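Local coordinates for protein PAN2-PAN3 deadenylation complex catalytic subunit pan2 (PDB 4CZW) that shortens the poly(A) tails of messenger RNA as the catalytic exonuclease subunit of the PAN2-PAN3 deadenylation complex, at residues Gln69-Ala74 / Lys535-Val540. Residues are numbered along the deposited sequence; the frame is centred on the assembly and turned at random.
Sequences QHAATA and KLWVLV. With ZN (zinc ion), chain B.
The indole of Trp537 meets the C-terminal end of helix 61-71, at Ala71 and the following loop residue Ala72, with the outer atoms CZ3 and CH2 of its six-membered ring. CA of Ala72 lies at the ring's edge, near its plane, 3.9 Å from CZ3, whereas the carbonyl oxygen of Ala71 approaches CZ3 obliquely, at 3.4 Å. The methyls of both alanines come up to CH2, CB of Ala71 standing 4.2 Å and CB of Ala72 4.4 Å from it. Small residues suit this place, because their short side chains let a broad ring come close to the backbone itself. With CG anti to the backbone N (chi1 -177°), the indole points outward from helix 529-541, long enough to span to the alanines while NE1 makes a weak hydrogen bond to Asp90. Trp405 also touches it, and the ring of Tyr87 meets it with planes about 55° apart.

The contact joins two domains: helix 61-71 belongs to the ubiquitin-protease-like pseudo-UCH domain, a structural scaffold predicted to be catalytically inactive, and helix 529-541 to the RNase H-like exonuclease domain. On the scaffold side the helix end is tied to a zinc site. His70 suits it by offering an imidazole nitrogen, NE2, to zinc at 2.0 Å; Cys75, Cys80 and Cys83 complete the site. Just past the helix, Thr73 folds its hydroxyl back: OG1 donates to O of His70 at 2.6 Å, in the carbonyl plane, while N of Thr73 bonds to that same oxygen at 3.0 Å. Thr73 O also accepts a hydrogen bond from Lys534 of the exonuclease helix.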
ATOM      1  N   GLN A  69      -9.822   5.516  -5.260  1.00 52.27           N
ATOM      2  CA  GLN A  69     -11.184   6.029  -5.374  1.00 45.90           C
ATOM      3  C   GLN A  69     -11.919   5.929  -4.040  1.00 43.07           C
ATOM      4  O   GLN A  69     -12.834   6.704  -3.770  1.00 49.09           O
ATOM      5  CB  GLN A  69     -11.963   5.279  -6.458  1.00 39.05           C
ATOM      6  CG  GLN A  69     -11.396   5.419  -7.865  1.00 40.97           C
ATOM      7  CD  GLN A  69     -11.527   6.821  -8.424  1.00 48.55           C
ATOM      8  OE1 GLN A  69     -12.326   7.624  -7.943  1.00 50.88           O
ATOM      9  NE2 GLN A  69     -10.739   7.123  -9.450  1.00 46.46           N
ATOM     10  N   HIS A  70     -11.513   4.971  -3.211  1.00 45.28           N
ATOM     11  CA  HIS A  70     -12.114   4.805  -1.892  1.00 49.30           C
ATOM     12  C   HIS A  70     -11.447   5.690  -0.845  1.00 50.19           C
ATOM     13  O   HIS A  70     -12.123   6.329  -0.039  1.00 46.61           O
ATOM     14  CB  HIS A  70     -12.044   3.347  -1.442  1.00 35.89           C
ATOM     15  CG  HIS A  70     -12.434   3.145  -0.010  1.00 40.59           C
ATOM     16  ND1 HIS A  70     -13.741   3.206   0.420  1.00 42.91           N
ATOM     17  CD2 HIS A  70     -11.687   2.905   1.093  1.00 46.41           C
ATOM     18  CE1 HIS A  70     -13.784   3.001   1.724  1.00 39.14           C
ATOM     19  NE2 HIS A  70     -12.550   2.816   2.158  1.00 41.92           N
ATOM     20  N   ALA A  71     -10.118   5.717  -0.858  1.00 43.92           N
ATOM     21  CA  ALA A  71      -9.352   6.495   0.109  1.00 48.08           C
ATOM     22  C   ALA A  71      -9.652   7.987  -0.002  1.00 44.63           C
ATOM     23  O   ALA A  71      -9.530   8.730   0.973  1.00 47.24           O
ATOM     24  CB  ALA A  71      -7.864   6.243  -0.072  1.00 44.82           C
ATOM     25  N   ALA A  72     -10.054   8.419  -1.192  1.00 34.58           N
ATOM     26  CA  ALA A  72     -10.331   9.827  -1.447  1.00 40.60           C
ATOM     27  C   ALA A  72     -11.713  10.249  -0.950  1.00 52.81           C
ATOM     28  O   ALA A  72     -12.081  11.419  -1.048  1.00 50.49           O
ATOM     29  CB  ALA A  72     -10.194  10.124  -2.931  1.00 38.87           C
ATOM     30  N   THR A  73     -12.475   9.297  -0.420  1.00 49.03           N
ATOM     31  CA  THR A  73     -13.806   9.595   0.099  1.00 50.19           C
ATOM     32  C   THR A  73     -13.729  10.105   1.533  1.00 49.93           C
ATOM     33  O   THR A  73     -12.642  10.348   2.058  1.00 50.95           O
ATOM     34  CB  THR A  73     -14.730   8.362   0.053  1.00 53.07           C
ATOM     35  OG1 THR A  73     -14.281   7.384   1.000  1.00 41.86           O
ATOM     36  CG2 THR A  73     -14.742   7.753  -1.342  1.00 53.14           C
ATOM     37  N   ALA A  74     -14.887  10.259   2.164  1.00 45.48           N
ATOM     38  CA  ALA A  74     -14.957  10.771   3.526  1.00 41.77           C
ATOM     39  C   ALA A  74     -14.881   9.648   4.554  1.00 45.43           C
ATOM     40  O   ALA A  74     -15.207   9.850   5.724  1.00 48.32           O
ATOM     41  CB  ALA A  74     -16.233  11.576   3.722  1.00 40.00           C
ATOM     42  N   LYS A 535      -6.348  13.804   7.371  1.00 45.26           N
ATOM     43  CA  LYS A 535      -6.244  15.249   7.201  1.00 53.35           C
ATOM     44  C   LYS A 535      -4.969  15.618   6.455  1.00 48.53           C
ATOM     45  O   LYS A 535      -5.001  16.368   5.480  1.00 45.03           O
ATOM     46  CB  LYS A 535      -6.278  15.955   8.558  1.00 42.96           C
ATOM     47  CG  LYS A 535      -7.529  15.681   9.373  1.00 45.39           C
ATOM     48  CD  LYS A 535      -7.468  16.382  10.718  1.00 38.20           C
ATOM     49  CE  LYS A 535      -8.699  16.081  11.555  1.00 41.69           C
ATOM     50  NZ  LYS A 535      -8.633  16.736  12.889  1.00 38.16           N
ATOM     51  N   LEU A 536      -3.846  15.080   6.920  1.00 41.67           N
ATOM     52  CA  LEU A 536      -2.550  15.360   6.314  1.00 44.11           C
ATOM     53  C   LEU A 536      -2.480  14.836   4.884  1.00 45.15           C
ATOM     54  O   LEU A 536      -1.911  15.483   4.006  1.00 44.09           O
ATOM     55  CB  LEU A 536      -1.426  14.748   7.154  1.00 43.99           C
ATOM     56  CG  LEU A 536      -1.383  15.178   8.622  1.00 39.37           C
ATOM     57  CD1 LEU A 536      -0.188  14.559   9.330  1.00 29.26           C
ATOM     58  CD2 LEU A 536      -1.353  16.694   8.733  1.00 39.94           C
ATOM     59  N   TRP A 537      -3.068  13.664   4.656  1.00 44.47           N
ATOM     60  CA  TRP A 537      -3.069  13.050   3.333  1.00 36.23           C
ATOM     61  C   TRP A 537      -3.861  13.890   2.336  1.00 38.62           C
ATOM     62  O   TRP A 537      -3.465  14.032   1.179  1.00 36.73           O
ATOM     63  CB  TRP A 537      -3.641  11.632   3.397  1.00 39.26           C
ATOM     64  CG  TRP A 537      -3.600  10.916   2.081  1.00 40.34           C
ATOM     65  CD1 TRP A 537      -2.514  10.322   1.505  1.00 42.94           C
ATOM     66  CD2 TRP A 537      -4.693  10.716   1.175  1.00 36.24           C
ATOM     67  NE1 TRP A 537      -2.862   9.767   0.297  1.00 42.63           N
ATOM     68  CE2 TRP A 537      -4.194   9.995   0.072  1.00 39.54           C
ATOM     69  CE3 TRP A 537      -6.044  11.077   1.190  1.00 40.20           C
ATOM     70  CZ2 TRP A 537      -4.998   9.628  -1.005  1.00 40.95           C
ATOM     71  CZ3 TRP A 537      -6.840  10.712   0.119  1.00 41.98           C
ATOM     72  CH2 TRP A 537      -6.315   9.994  -0.963  1.00 45.48           C
ATOM     73  N   VAL A 538      -4.982  14.439   2.791  1.00 45.23           N
ATOM     74  CA  VAL A 538      -5.803  15.312   1.959  1.00 43.04           C
ATOM     75  C   VAL A 538      -5.040  16.588   1.611  1.00 40.44           C
ATOM     76  O   VAL A 538      -5.031  17.022   0.458  1.00 45.25           O
ATOM     77  CB  VAL A 538      -7.134  15.675   2.657  1.00 44.50           C
ATOM     78  CG1 VAL A 538      -7.806  16.850   1.964  1.00 44.49           C
ATOM     79  CG2 VAL A 538      -8.061  14.471   2.685  1.00 39.53           C
ATOM     80  N   LEU A 539      -4.386  17.170   2.612  1.00 44.31           N
ATOM     81  CA  LEU A 539      -3.628  18.405   2.430  1.00 44.82           C
ATOM     82  C   LEU A 539      -2.496  18.240   1.418  1.00 47.38           C
ATOM     83  O   LEU A 539      -2.173  19.174   0.684  1.00 45.08           O
ATOM     84  CB  LEU A 539      -3.067  18.883   3.772  1.00 43.04           C
ATOM     85  CG  LEU A 539      -4.096  19.393   4.782  1.00 40.60           C
ATOM     86  CD1 LEU A 539      -3.445  19.661   6.129  1.00 39.83           C
ATOM     87  CD2 LEU A 539      -4.787  20.643   4.258  1.00 37.42           C
ATOM     88  N   VAL A 540      -1.900  17.053   1.380  1.00 41.12           N
ATOM     89  CA  VAL A 540      -0.850  16.761   0.410  1.00 41.70           C
ATOM     90  C   VAL A 540      -1.415  16.736  -1.007  1.00 44.54           C
ATOM     91  O   VAL A 540      -0.856  17.347  -1.918  1.00 47.47           O
ATOM     92  CB  VAL A 540      -0.158  15.416   0.708  1.00 41.83           C
ATOM     93  CG1 VAL A 540       0.782  15.033  -0.426  1.00 35.99           C
ATOM     94  CG2 VAL A 540       0.595  15.487   2.025  1.00 45.37           C
TER
HETATM   95 ZN    ZN B3094     -11.901   3.354   4.010  1.00 47.14          ZN